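Local coordinates for histidine kinase (Pseudomonas aeruginosa, PDB 7C1I), which probably relays phosphoryl groups between sensor histidine kinases and their response regulators as a histidine-containing phosphotransfer (HPt) protein of a two-component system, at residues Ala3-Asp8 / Ala68-Gly73; Val24-Phe29 / Ser64-Val69; Thr28-Ser33 / Ile103-Phe108; Ser58-Ser63 / Tyr74-Glu79. All coordinates share one frame; numbering follows the deposited sequence. Where two conformers were deposited one is given.

Contact 1 of 4, residues Ala3-Asp8 / Ala68-Gly73; sequences APHLDD and AVLLAG
Pro4 and Leu70 meet where the N-terminal loop lies against the first turn of helix 69-83. Leu70 presses a methyl onto the pyrrolidine ring, with CD1 3.8 Å from Pro4 CG, while its branch carbon CG comes to 3.5 Å from Pro4 O. With CG anti to its own carbonyl carbon (chi1 -64°), the leucine leans back toward the loop, and CD1 also comes within 4.0 Å of His5 ND1. Further along, Leu6 CD2 packs on Ala68 CB at 4.2 Å, and the CB of Asp7 rests beside Val69 CG1.

Between these two apolar patches the backbones approach each other at His5 O. This oxygen receives a CA-H...O contact from Ala68 CA at 3.5 Å, with an angle of 151° at the hydrogen. The same oxygen takes a bond from a water at 2.7 Å, and that water in turn accepts from Leu71 N at 3.0 Å, so it satisfies an amide of the first helical turn.

The second shell fixes the loop. Glu100 of helix 90-112 is hydrogen-bonded to His5 ND1, and the cis peptide bond before Pro4 sets the course of the chain into this turn. Leu6 packs on Leu107 and Phe108 of that same helix. Asp7 caps the start of helix 8-18 with its side chain and forms a salt bridge with Arg9. The starts of two helices, one capped by the Asp7 side chain and the other with Ala68 at its N-cap position, are thus brought together, fastening the N-terminal segment to one end of the four-helix bundle of an HPt domain.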
loop_
_atom_site.group_PDB
_atom_site.type_symbol
_atom_site.label_atom_id
_atom_site.label_comp_id
_atom_site.label_asym_id
_atom_site.label_seq_id
_atom_site.Cartn_x
_atom_site.Cartn_y
_atom_site.Cartn_z
ATOM N N ALA A 3 -1.925 -21.832 8.791
ATOM C CA ALA A 3 -2.768 -21.205 9.837
ATOM C C ALA A 3 -2.047 -19.929 10.262
ATOM O O ALA A 3 -0.834 -19.927 10.068
ATOM C CB ALA A 3 -3.010 -22.160 10.979
ATOM N N PRO A 4 -2.715 -18.834 10.692
ATOM C CA PRO A 4 -4.167 -18.722 10.836
ATOM C C PRO A 4 -4.926 -18.331 9.559
ATOM O O PRO A 4 -6.139 -18.218 9.565
ATOM C CB PRO A 4 -4.320 -17.564 11.831
ATOM C CG PRO A 4 -3.201 -16.625 11.455
ATOM C CD PRO A 4 -2.073 -17.595 11.167
ATOM N N HIS A 5 -4.239 -18.203 8.420
ATOM C CA HIS A 5 -4.766 -17.662 7.137
ATOM C C HIS A 5 -5.701 -18.685 6.483
ATOM O O HIS A 5 -6.686 -18.329 5.808
ATOM C CB HIS A 5 -3.598 -17.337 6.198
ATOM C CG HIS A 5 -2.647 -16.373 6.826
ATOM N ND1 HIS A 5 -2.954 -15.062 7.122
ATOM C CD2 HIS A 5 -1.404 -16.598 7.304
ATOM C CE1 HIS A 5 -1.997 -14.523 7.851
ATOM N NE2 HIS A 5 -1.025 -15.444 7.935
ATOM N N LEU A 6 -5.337 -19.968 6.584
ATOM C CA LEU A 6 -6.155 -21.043 5.959
ATOM C C LEU A 6 -6.514 -22.051 7.055
ATOM O O LEU A 6 -5.657 -22.359 7.907
ATOM C CB LEU A 6 -5.312 -21.708 4.866
ATOM C CG LEU A 6 -5.072 -20.877 3.607
ATOM C CD1 LEU A 6 -4.184 -21.655 2.648
ATOM C CD2 LEU A 6 -6.428 -20.577 2.988
ATOM N N ASP A 7 -7.781 -22.476 7.098
ATOM C CA ASP A 7 -8.216 -23.513 8.074
ATOM C C ASP A 7 -8.035 -24.842 7.332
ATOM O O ASP A 7 -8.738 -25.122 6.341
ATOM C CB ASP A 7 -9.666 -23.363 8.539
ATOM C CG ASP A 7 -10.041 -24.379 9.604
ATOM O OD1 ASP A 7 -9.527 -25.513 9.541
ATOM O OD2 ASP A 7 -10.981 -24.090 10.368
ATOM N N ASP A 8 -6.911 -25.524 7.571
ATOM C CA ASP A 8 -6.399 -26.606 6.687
ATOM C C ASP A 8 -7.388 -27.772 6.578
ATOM O O ASP A 8 -7.355 -28.537 5.593
ATOM C CB ASP A 8 -5.145 -27.338 7.173
ATOM C CG ASP A 8 -4.881 -28.544 6.287
ATOM O OD1 ASP A 8 -4.845 -28.395 5.049
ATOM O OD2 ASP A 8 -4.855 -29.653 6.857
ATOM N N ALA A 68 -10.429 -19.695 3.802
ATOM C CA ALA A 68 -9.686 -18.422 3.962
ATOM C C ALA A 68 -10.397 -17.615 5.053
ATOM O O ALA A 68 -11.120 -16.651 4.725
ATOM C CB ALA A 68 -9.493 -17.670 2.670
ATOM N N VAL A 69 -10.359 -17.977 6.340
ATOM C CA VAL A 69 -11.267 -17.519 7.434
ATOM C C VAL A 69 -10.916 -16.110 7.928
ATOM O O VAL A 69 -11.738 -15.324 8.442
ATOM C CB VAL A 69 -11.337 -18.555 8.573
ATOM C CG1 VAL A 69 -11.921 -19.858 8.048
ATOM C CG2 VAL A 69 -9.971 -18.831 9.182
ATOM N N LEU A 70 -9.657 -15.688 7.769
ATOM C CA LEU A 70 -9.331 -14.306 8.213
ATOM C C LEU A 70 -9.869 -13.372 7.124
ATOM O O LEU A 70 -10.456 -12.320 7.442
ATOM C CB LEU A 70 -7.834 -14.076 8.440
ATOM C CG LEU A 70 -7.251 -14.929 9.564
ATOM C CD1 LEU A 70 -5.845 -14.422 9.843
ATOM C CD2 LEU A 70 -8.050 -14.831 10.854
ATOM N N LEU A 71 -9.687 -13.727 5.848
ATOM C CA LEU A 71 -10.207 -12.962 4.684
ATOM C C LEU A 71 -11.728 -12.868 4.839
ATOM O O LEU A 71 -12.286 -11.771 4.659
ATOM C CB LEU A 71 -9.713 -13.635 3.401
ATOM C CG LEU A 71 -10.198 -12.959 2.119
ATOM C CD1 LEU A 71 -9.805 -11.490 2.036
ATOM C CD2 LEU A 71 -9.622 -13.718 0.936
ATOM N N ALA A 72 -12.353 -14.001 5.174
ATOM C CA ALA A 72 -13.832 -13.966 5.275
ATOM C C ALA A 72 -14.259 -13.027 6.409
ATOM O O ALA A 72 -15.283 -12.342 6.207
ATOM C CB ALA A 72 -14.293 -15.379 5.537
ATOM N N GLY A 73 -13.463 -12.907 7.477
ATOM C CA GLY A 73 -13.731 -12.033 8.636
ATOM C C GLY A 73 -13.720 -10.575 8.209
ATOM O O GLY A 73 -14.640 -9.783 8.491
HETATM O O HOH W 1 -7.598 -15.810 5.333
#

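Contact 2 of 4, residues Val24-Phe29 / Ser64-Val69; sequences VLLDTF and SNMGAV
The ring of Phe29 carries Met66 on one face: CB stands 4.1 Å above the plane, offset toward the rim, and CG comes to 3.6 Å from Phe29 CD1. Ser33 OG lies over the opposite face. Near the far end of the ring, Ala68 CB approaches Phe29 CZ obliquely at 4.5 Å. The Phe29 and Met66 side chains slide past each other in opposite directions.

Met66 is bent twice, at chi2 (-54°) and again at chi3 (-74°). Its terminal methyl consequently folds down onto helix 22-45, where CE sits 4.0 Å from Leu26 CD2 and 3.9 Å from Leu25 O. Leu26 crosses the methionine at about a right angle. Met66 is the first residue to leave helical geometry after helix 49-65, which ends in a Schellman motif with Gly67, at positive phi, as C-prime residue; in the HPt bundle this turn leads into helix 69-83. Phe108 of helix 90-112 and Leu14 of helix 8-18 also pack on Met66. Within helix 22-45, Thr28 OG1 donates back to Val24 O at 2.8 Å from above the carbonyl plane, and Thr28 N bonds to the same oxygen.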
loop_
_atom_site.group_PDB
_atom_site.type_symbol
_atom_site.label_atom_id
_atom_site.label_comp_id
_atom_site.label_asym_id
_atom_site.label_seq_id
_atom_site.Cartn_x
_atom_site.Cartn_y
_atom_site.Cartn_z
ATOM N N VAL A 24 -8.444 -27.048 -9.672
ATOM C CA VAL A 24 -9.272 -26.106 -10.481
ATOM C C VAL A 24 -9.896 -25.073 -9.535
ATOM O O VAL A 24 -9.949 -23.874 -9.873
ATOM C CB VAL A 24 -10.339 -26.914 -11.246
ATOM C CG1 VAL A 24 -11.258 -25.982 -12.019
ATOM C CG2 VAL A 24 -9.641 -27.913 -12.156
ATOM N N LEU A 25 -10.313 -25.539 -8.354
ATOM C CA LEU A 25 -10.958 -24.700 -7.308
ATOM C C LEU A 25 -9.906 -23.723 -6.768
ATOM O O LEU A 25 -10.274 -22.552 -6.538
ATOM C CB LEU A 25 -11.509 -25.528 -6.142
ATOM C CG LEU A 25 -12.668 -26.428 -6.569
ATOM C CD1 LEU A 25 -13.123 -27.171 -5.323
ATOM C CD2 LEU A 25 -13.817 -25.586 -7.101
ATOM N N LEU A 26 -8.672 -24.182 -6.539
ATOM C CA LEU A 26 -7.639 -23.190 -6.134
ATOM C C LEU A 26 -7.572 -22.068 -7.176
ATOM O O LEU A 26 -7.487 -20.876 -6.813
ATOM C CB LEU A 26 -6.288 -23.906 -6.039
ATOM C CG LEU A 26 -6.252 -24.948 -4.922
ATOM C CD1 LEU A 26 -4.927 -25.695 -4.960
ATOM C CD2 LEU A 26 -6.493 -24.554 -3.475
ATOM N N ASP A 27 -7.451 -22.379 -8.470
ATOM C CA ASP A 27 -7.280 -21.442 -9.614
ATOM C C ASP A 27 -8.510 -20.526 -9.608
ATOM O O ASP A 27 -8.341 -19.321 -9.877
ATOM C CB ASP A 27 -7.099 -22.150 -10.958
ATOM C CG ASP A 27 -5.722 -22.784 -11.054
ATOM O OD1 ASP A 27 -4.815 -22.328 -10.332
ATOM O OD2 ASP A 27 -5.633 -23.648 -11.948
ATOM N N THR A 28 -9.670 -21.174 -9.467
ATOM C CA THR A 28 -10.939 -20.424 -9.670
ATOM C C THR A 28 -11.034 -19.364 -8.567
ATOM O O THR A 28 -11.437 -18.264 -9.003
ATOM C CB THR A 28 -12.198 -21.299 -9.654
ATOM O OG1 THR A 28 -12.005 -22.171 -10.768
ATOM C CG2 THR A 28 -13.479 -20.518 -9.855
ATOM N N PHE A 29 -10.686 -19.793 -7.349
ATOM C CA PHE A 29 -10.804 -18.936 -6.140
ATOM C C PHE A 29 -9.943 -17.692 -6.381
ATOM O O PHE A 29 -10.339 -16.547 -6.092
ATOM C CB PHE A 29 -10.381 -19.615 -4.836
ATOM C CG PHE A 29 -10.413 -18.627 -3.697
ATOM C CD1 PHE A 29 -11.639 -18.186 -3.226
ATOM C CD2 PHE A 29 -9.240 -18.142 -3.144
ATOM C CE1 PHE A 29 -11.728 -17.412 -2.080
ATOM C CE2 PHE A 29 -9.326 -17.194 -2.136
ATOM C CZ PHE A 29 -10.554 -16.880 -1.599
ATOM N N SER A 64 -14.963 -18.255 2.771
ATOM C CA SER A 64 -15.309 -19.259 3.812
ATOM C C SER A 64 -15.243 -20.665 3.204
ATOM O O SER A 64 -14.635 -21.508 3.898
ATOM C CB SER A 64 -16.720 -18.955 4.248
ATOM O OG SER A 64 -17.112 -20.004 5.120
ATOM N N ASN A 65 -15.671 -20.804 1.945
ATOM C CA ASN A 65 -15.823 -22.101 1.229
ATOM C C ASN A 65 -14.413 -22.667 1.023
ATOM O O ASN A 65 -14.205 -23.892 0.905
ATOM C CB ASN A 65 -16.492 -21.994 -0.144
ATOM C CG ASN A 65 -17.951 -21.594 -0.216
ATOM O OD1 ASN A 65 -18.543 -21.736 0.851
ATOM N ND2 ASN A 65 -18.430 -21.245 -1.400
ATOM N N MET A 66 -13.425 -21.792 0.807
ATOM C CA MET A 66 -12.013 -22.204 0.587
ATOM C C MET A 66 -11.140 -22.079 1.841
ATOM O O MET A 66 -9.904 -22.145 1.672
ATOM C CB MET A 66 -11.432 -21.401 -0.580
ATOM C CG MET A 66 -12.013 -21.581 -1.968
ATOM S SD MET A 66 -12.038 -23.322 -2.476
ATOM C CE MET A 66 -10.285 -23.507 -2.797
ATOM N N GLY A 67 -11.628 -21.941 3.079
ATOM C CA GLY A 67 -10.910 -21.975 4.366
ATOM C C GLY A 67 -10.044 -20.738 4.544
ATOM O O GLY A 67 -9.357 -20.751 5.585
ATOM N N ALA A 68 -10.429 -19.695 3.802
ATOM C CA ALA A 68 -9.686 -18.422 3.962
ATOM C C ALA A 68 -10.397 -17.615 5.053
ATOM O O ALA A 68 -11.120 -16.651 4.725
ATOM C CB ALA A 68 -9.493 -17.670 2.670
ATOM N N VAL A 69 -10.359 -17.977 6.340
ATOM C CA VAL A 69 -11.267 -17.519 7.434
ATOM C C VAL A 69 -10.916 -16.110 7.928
ATOM O O VAL A 69 -11.738 -15.324 8.442
ATOM C CB VAL A 69 -11.337 -18.555 8.573
ATOM C CG1 VAL A 69 -11.921 -19.858 8.048
ATOM C CG2 VAL A 69 -9.971 -18.831 9.182
#

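Contact 3 of 4, residues Thr28-Ser33 / Ile103-Phe108; sequences TFVLDS and IVRILF
Phe29 and Val30 face Val104, Arg105 and Phe108 inside the four-helix bundle of the HPt domain, where the antiparallel helices 22-45 and 90-112 pack together. The short segments run at 153° to each other, with axes 10.3 Å apart at closest approach, and the gap is filled mainly by aromatic and branched aliphatic side chains.

Phe108 meets the Phe29 ring through its CE2, which lies 3.5 Å from Phe29 CD2. The two ring planes are inclined at 63°, an oblique pairing. Val104 touches both: its CG1 lies 3.7 Å from Phe29 CE2 and stands above the centre of the ring of Phe108, which follows it by one helical turn.

At the margin of this core Val30 crosses Arg105 at about a right angle, with CG1 3.7 Å from Arg105 NE. The arginine chain, extended from CG to NE with CG anti to the backbone N (chi1 -172°), carries CG and the guanidinium's NE alongside Val30 CG1. NE also pairs with Glu34 in a salt bridge, and NH1 bonds to Gln45 O of a second subunit.

Within helix 22-45, Ser33 OG donates to Phe29 O at 2.8 Å, opposite in face to the bond from Ser33 N.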
loop_
_atom_site.group_PDB
_atom_site.type_symbol
_atom_site.label_atom_id
_atom_site.label_comp_id
_atom_site.label_asym_id
_atom_site.label_seq_id
_atom_site.Cartn_x
_atom_site.Cartn_y
_atom_site.Cartn_z
ATOM N N THR A 28 -9.670 -21.174 -9.467
ATOM C CA THR A 28 -10.939 -20.424 -9.670
ATOM C C THR A 28 -11.034 -19.364 -8.567
ATOM O O THR A 28 -11.437 -18.264 -9.003
ATOM C CB THR A 28 -12.198 -21.299 -9.654
ATOM O OG1 THR A 28 -12.005 -22.171 -10.768
ATOM C CG2 THR A 28 -13.479 -20.518 -9.855
ATOM N N PHE A 29 -10.686 -19.793 -7.349
ATOM C CA PHE A 29 -10.804 -18.936 -6.140
ATOM C C PHE A 29 -9.943 -17.692 -6.381
ATOM O O PHE A 29 -10.339 -16.547 -6.092
ATOM C CB PHE A 29 -10.381 -19.615 -4.836
ATOM C CG PHE A 29 -10.413 -18.627 -3.697
ATOM C CD1 PHE A 29 -11.639 -18.186 -3.226
ATOM C CD2 PHE A 29 -9.240 -18.142 -3.144
ATOM C CE1 PHE A 29 -11.728 -17.412 -2.080
ATOM C CE2 PHE A 29 -9.326 -17.194 -2.136
ATOM C CZ PHE A 29 -10.554 -16.880 -1.599
ATOM N N VAL A 30 -8.754 -17.887 -6.958
ATOM C CA VAL A 30 -7.849 -16.730 -7.225
ATOM C C VAL A 30 -8.585 -15.779 -8.176
ATOM O O VAL A 30 -8.646 -14.547 -7.984
ATOM C CB VAL A 30 -6.445 -17.147 -7.703
ATOM C CG1 VAL A 30 -5.612 -15.995 -8.245
ATOM C CG2 VAL A 30 -5.779 -17.890 -6.555
ATOM N N LEU A 31 -9.058 -16.253 -9.334
ATOM C CA LEU A 31 -9.675 -15.368 -10.357
ATOM C C LEU A 31 -10.952 -14.760 -9.765
ATOM O O LEU A 31 -11.140 -13.550 -10.006
ATOM C CB LEU A 31 -9.961 -16.215 -11.601
ATOM C CG LEU A 31 -8.663 -16.601 -12.307
ATOM C CD1 LEU A 31 -8.960 -17.539 -13.467
ATOM C CD2 LEU A 31 -7.793 -15.453 -12.794
ATOM N N ASP A 32 -11.797 -15.531 -9.075
ATOM C CA ASP A 32 -13.079 -15.008 -8.529
ATOM C C ASP A 32 -12.709 -13.854 -7.592
ATOM O O ASP A 32 -13.371 -12.797 -7.600
ATOM C CB ASP A 32 -13.870 -16.113 -7.825
ATOM C CG ASP A 32 -14.554 -17.077 -8.780
ATOM O OD1 ASP A 32 -14.516 -16.849 -10.005
ATOM O OD2 ASP A 32 -15.047 -18.033 -8.149
ATOM N N SER A 33 -11.780 -14.121 -6.668
ATOM C CA SER A 33 -11.405 -13.151 -5.605
ATOM C C SER A 33 -10.850 -11.887 -6.271
ATOM O O SER A 33 -11.108 -10.787 -5.748
ATOM C CB SER A 33 -10.485 -13.809 -4.608
ATOM O OG SER A 33 -11.066 -14.897 -3.903
ATOM N N ILE A 103 -1.756 -13.394 0.694
ATOM C CA ILE A 103 -1.207 -14.593 1.397
ATOM C C ILE A 103 -1.920 -15.828 0.837
ATOM O O ILE A 103 -1.255 -16.839 0.547
ATOM C CB ILE A 103 -1.327 -14.490 2.929
ATOM C CG1 ILE A 103 -0.581 -13.264 3.460
ATOM C CG2 ILE A 103 -0.949 -15.815 3.574
ATOM C CD1 ILE A 103 -0.799 -13.040 4.936
ATOM N N VAL A 104 -3.255 -15.796 0.896
ATOM C CA VAL A 104 -3.995 -16.993 0.391
ATOM C C VAL A 104 -3.549 -17.271 -1.048
ATOM O O VAL A 104 -3.337 -18.441 -1.429
ATOM C CB VAL A 104 -5.505 -16.687 0.429
ATOM C CG1 VAL A 104 -6.216 -17.852 -0.248
ATOM C CG2 VAL A 104 -5.839 -16.549 1.906
ATOM N N ARG A 105 -3.385 -16.271 -1.920
ATOM C CA ARG A 105 -3.003 -16.399 -3.351
ATOM C C ARG A 105 -1.685 -17.182 -3.384
ATOM O O ARG A 105 -1.614 -18.128 -4.193
ATOM C CB ARG A 105 -2.956 -15.020 -4.017
ATOM C CG ARG A 105 -2.771 -15.216 -5.515
ATOM C CD ARG A 105 -2.667 -13.850 -6.166
ATOM N NE ARG A 105 -2.685 -13.872 -7.620
ATOM C CZ ARG A 105 -1.776 -14.341 -8.466
ATOM N NH1 ARG A 105 -0.656 -14.846 -7.980
ATOM N NH2 ARG A 105 -2.015 -14.347 -9.765
ATOM N N ILE A 106 -0.637 -16.699 -2.712
ATOM C CA ILE A 106 0.682 -17.357 -2.959
ATOM C C ILE A 106 0.590 -18.787 -2.415
ATOM O O ILE A 106 1.225 -19.677 -3.016
ATOM C CB ILE A 106 1.833 -16.516 -2.372
ATOM C CG1 ILE A 106 3.161 -17.214 -2.684
ATOM C CG2 ILE A 106 1.806 -16.439 -0.856
ATOM C CD1 ILE A 106 3.535 -17.356 -4.137
ATOM N N LEU A 107 -0.108 -19.039 -1.303
ATOM C CA LEU A 107 -0.210 -20.418 -0.754
ATOM C C LEU A 107 -0.963 -21.240 -1.805
ATOM O O LEU A 107 -0.610 -22.421 -1.997
ATOM C CB LEU A 107 -0.929 -20.450 0.597
ATOM C CG LEU A 107 -0.170 -19.725 1.708
ATOM C CD1 LEU A 107 -1.021 -19.649 2.966
ATOM C CD2 LEU A 107 1.114 -20.508 1.939
ATOM N N PHE A 108 -2.011 -20.706 -2.440
ATOM C CA PHE A 108 -2.720 -21.540 -3.445
ATOM C C PHE A 108 -1.860 -21.730 -4.700
ATOM O O PHE A 108 -1.908 -22.829 -5.291
ATOM C CB PHE A 108 -4.068 -20.907 -3.803
ATOM C CG PHE A 108 -5.152 -21.147 -2.782
ATOM C CD1 PHE A 108 -4.956 -21.657 -1.508
ATOM C CD2 PHE A 108 -6.419 -20.729 -3.156
ATOM C CE1 PHE A 108 -5.962 -21.918 -0.592
ATOM C CE2 PHE A 108 -7.432 -20.984 -2.246
ATOM C CZ PHE A 108 -7.215 -21.517 -0.997
#

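Contact 4 of 4, residues Ser58-Ser63 / Tyr74-Glu79; sequences SFKGGS and YCKELE
Segments 58-63 and 74-79, on helices 49-65 and 69-83, run antiparallel at 162°, their axes only 8.4 Å apart, and the backbones come closest at Lys60 and Cys75, whose CA atoms are 5.0 Å from each other.

Such a short spacing leaves room for small groups between them, and Cys75 provides one. Its CB abuts Lys60 CB at 3.6 Å, and its sulfur turns toward Phe59, where SG lies 3.5 Å from CG. This is a sulfur-aromatic contact: SG stands 4.0 Å from the ring centroid, at an oblique 37° from the ring normal.

Lys60 spans the outer side of the pair. Its chain leaves the backbone extended and bends at chi3 (68°), which swings the end across Glu79. On the way CD packs against Lys76 CB at 3.7 Å. Lys60 NZ then reaches Glu79 OE2 at 2.8 Å, a salt bridge that uses the syn lone pair of the carboxylate, and the two side chains cross at about a right angle. Glu79 has further neighbours on helix 49-65, touching Ala56 and His57.

Within helix 49-65, Ser63 OG donates to Phe59 O at 2.8 Å, while Ser63 N reaches that oxygen from the other face of its plane. Leu37 of helix 22-45 and Met97 of helix 90-112 also pack on Phe59. The sequence from His57 through Lys60 and Gly61 matches the His-x-x-Lys-Gly signature of HPt domains, in which the histidine, here His57 on helix 49-65, is probably the phosphoryl acceptor.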
loop_
_atom_site.group_PDB
_atom_site.type_symbol
_atom_site.label_atom_id
_atom_site.label_comp_id
_atom_site.label_asym_id
_atom_site.label_seq_id
_atom_site.Cartn_x
_atom_site.Cartn_y
_atom_site.Cartn_z
ATOM N N SER A 58 -20.686 -11.696 -0.891
ATOM C CA SER A 58 -20.314 -12.852 -1.750
ATOM C C SER A 58 -18.914 -13.318 -1.334
ATOM O O SER A 58 -18.662 -14.534 -1.209
ATOM C CB SER A 58 -20.422 -12.523 -3.214
ATOM O OG SER A 58 -21.752 -12.119 -3.509
ATOM N N PHE A 59 -18.038 -12.307 -1.320
ATOM C CA PHE A 59 -16.614 -12.652 -1.069
ATOM C C PHE A 59 -16.449 -13.412 0.251
ATOM O O PHE A 59 -15.558 -14.282 0.360
ATOM C CB PHE A 59 -15.742 -11.394 -1.034
ATOM C CG PHE A 59 -14.258 -11.513 -1.265
ATOM C CD1 PHE A 59 -13.648 -12.705 -1.618
ATOM C CD2 PHE A 59 -13.525 -10.338 -1.225
ATOM C CE1 PHE A 59 -12.279 -12.689 -1.833
ATOM C CE2 PHE A 59 -12.158 -10.336 -1.448
ATOM C CZ PHE A 59 -11.550 -11.523 -1.790
ATOM N N LYS A 60 -17.244 -13.109 1.281
ATOM C CA LYS A 60 -17.241 -13.749 2.623
ATOM C C LYS A 60 -17.552 -15.231 2.377
ATOM O O LYS A 60 -16.767 -16.034 2.918
ATOM C CB LYS A 60 -18.274 -13.064 3.524
ATOM C CG LYS A 60 -18.402 -13.673 4.914
ATOM C CD LYS A 60 -19.518 -13.088 5.755
ATOM C CE LYS A 60 -20.866 -13.467 5.177
ATOM N NZ LYS A 60 -21.986 -12.928 5.985
ATOM N N GLY A 61 -18.621 -15.443 1.605
ATOM C CA GLY A 61 -18.927 -16.860 1.321
ATOM C C GLY A 61 -17.815 -17.587 0.585
ATOM O O GLY A 61 -17.492 -18.743 0.932
ATOM N N GLY A 62 -17.344 -17.033 -0.536
ATOM C CA GLY A 62 -16.321 -17.711 -1.353
ATOM C C GLY A 62 -15.085 -17.948 -0.504
ATOM O O GLY A 62 -14.473 -19.039 -0.522
ATOM N N SER A 63 -14.686 -16.980 0.328
ATOM C CA SER A 63 -13.511 -17.092 1.232
ATOM C C SER A 63 -13.751 -18.247 2.209
ATOM O O SER A 63 -12.865 -19.099 2.433
ATOM C CB SER A 63 -13.198 -15.789 1.927
ATOM O OG SER A 63 -12.838 -14.896 0.884
ATOM N N TYR A 74 -12.748 -10.210 7.368
ATOM C CA TYR A 74 -12.697 -8.799 6.901
ATOM C C TYR A 74 -13.910 -8.563 5.995
ATOM O O TYR A 74 -14.483 -7.458 5.956
ATOM C CB TYR A 74 -11.441 -8.498 6.079
ATOM C CG TYR A 74 -10.187 -8.680 6.895
ATOM C CD1 TYR A 74 -9.997 -7.994 8.083
ATOM C CD2 TYR A 74 -9.096 -9.363 6.383
ATOM C CE1 TYR A 74 -8.892 -8.249 8.879
ATOM C CE2 TYR A 74 -7.931 -9.517 7.115
ATOM C CZ TYR A 74 -7.796 -8.905 8.348
ATOM O OH TYR A 74 -6.687 -9.084 9.124
ATOM N N CYS A 75 -14.228 -9.523 5.122
ATOM C CA CYS A 75 -15.400 -9.352 4.221
ATOM C C CYS A 75 -16.642 -9.137 5.095
ATOM O O CYS A 75 -17.482 -8.297 4.717
ATOM C CB CYS A 75 -15.623 -10.618 3.404
ATOM S SG CYS A 75 -14.347 -10.891 2.146
ATOM N N LYS A 76 -16.787 -9.897 6.185
ATOM C CA LYS A 76 -17.974 -9.751 7.070
ATOM C C LYS A 76 -18.037 -8.347 7.683
ATOM O O LYS A 76 -19.103 -7.699 7.694
ATOM C CB LYS A 76 -17.878 -10.833 8.150
ATOM C CG LYS A 76 -18.994 -10.775 9.185
ATOM C CD LYS A 76 -18.779 -11.822 10.258
ATOM C CE LYS A 76 -19.837 -11.874 11.341
ATOM N NZ LYS A 76 -19.530 -10.922 12.434
ATOM N N GLU A 77 -16.863 -7.843 8.074
ATOM C CA GLU A 77 -16.835 -6.473 8.654
ATOM C C GLU A 77 -17.278 -5.427 7.627
ATOM O O GLU A 77 -18.026 -4.479 7.940
ATOM C CB GLU A 77 -15.416 -6.148 9.125
ATOM C CG GLU A 77 -14.956 -6.891 10.366
ATOM C CD GLU A 77 -13.613 -6.325 10.795
ATOM O OE1 GLU A 77 -12.577 -6.908 10.417
ATOM O OE2 GLU A 77 -13.631 -5.381 11.612
ATOM N N LEU A 78 -16.845 -5.593 6.374
ATOM C CA LEU A 78 -17.232 -4.666 5.279
ATOM C C LEU A 78 -18.744 -4.787 5.061
ATOM O O LEU A 78 -19.425 -3.776 4.798
ATOM C CB LEU A 78 -16.381 -4.888 4.024
ATOM C CG LEU A 78 -16.731 -3.933 2.885
ATOM C CD1 LEU A 78 -16.564 -2.496 3.359
ATOM C CD2 LEU A 78 -15.787 -4.274 1.742
ATOM N N GLU A 79 -19.243 -6.020 4.924
ATOM C CA GLU A 79 -20.686 -6.233 4.632
ATOM C C GLU A 79 -21.522 -5.519 5.701
ATOM O O GLU A 79 -22.431 -4.749 5.337
ATOM C CB GLU A 79 -20.944 -7.737 4.744
ATOM C CG GLU A 79 -22.409 -8.007 4.449
ATOM C CD GLU A 79 -22.777 -9.433 4.822
ATOM O OE1 GLU A 79 -23.984 -9.699 4.658
ATOM O OE2 GLU A 79 -21.919 -10.228 5.251
#

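Overall arrangement
From the N terminus, contact 1 starts in the loop before helix 8-18 and closes a long loop at the head of helix 69-83. Contact 2 begins on helix 22-45 and ends on the neighbouring turn after helix 49-65, sharing Ala68 and Val69 with contact 1. Contact 3 starts from the same part of helix 22-45 but runs on to helix 90-112, so it crosses contact 1. Contact 4, a short hairpin between helices 49-65 and 69-83, lies within the span of contact 3 and crosses contacts 1 and 2. Phe29 joins contacts 2 and 3, and together the four link all the bundle helices with the N-terminal segment.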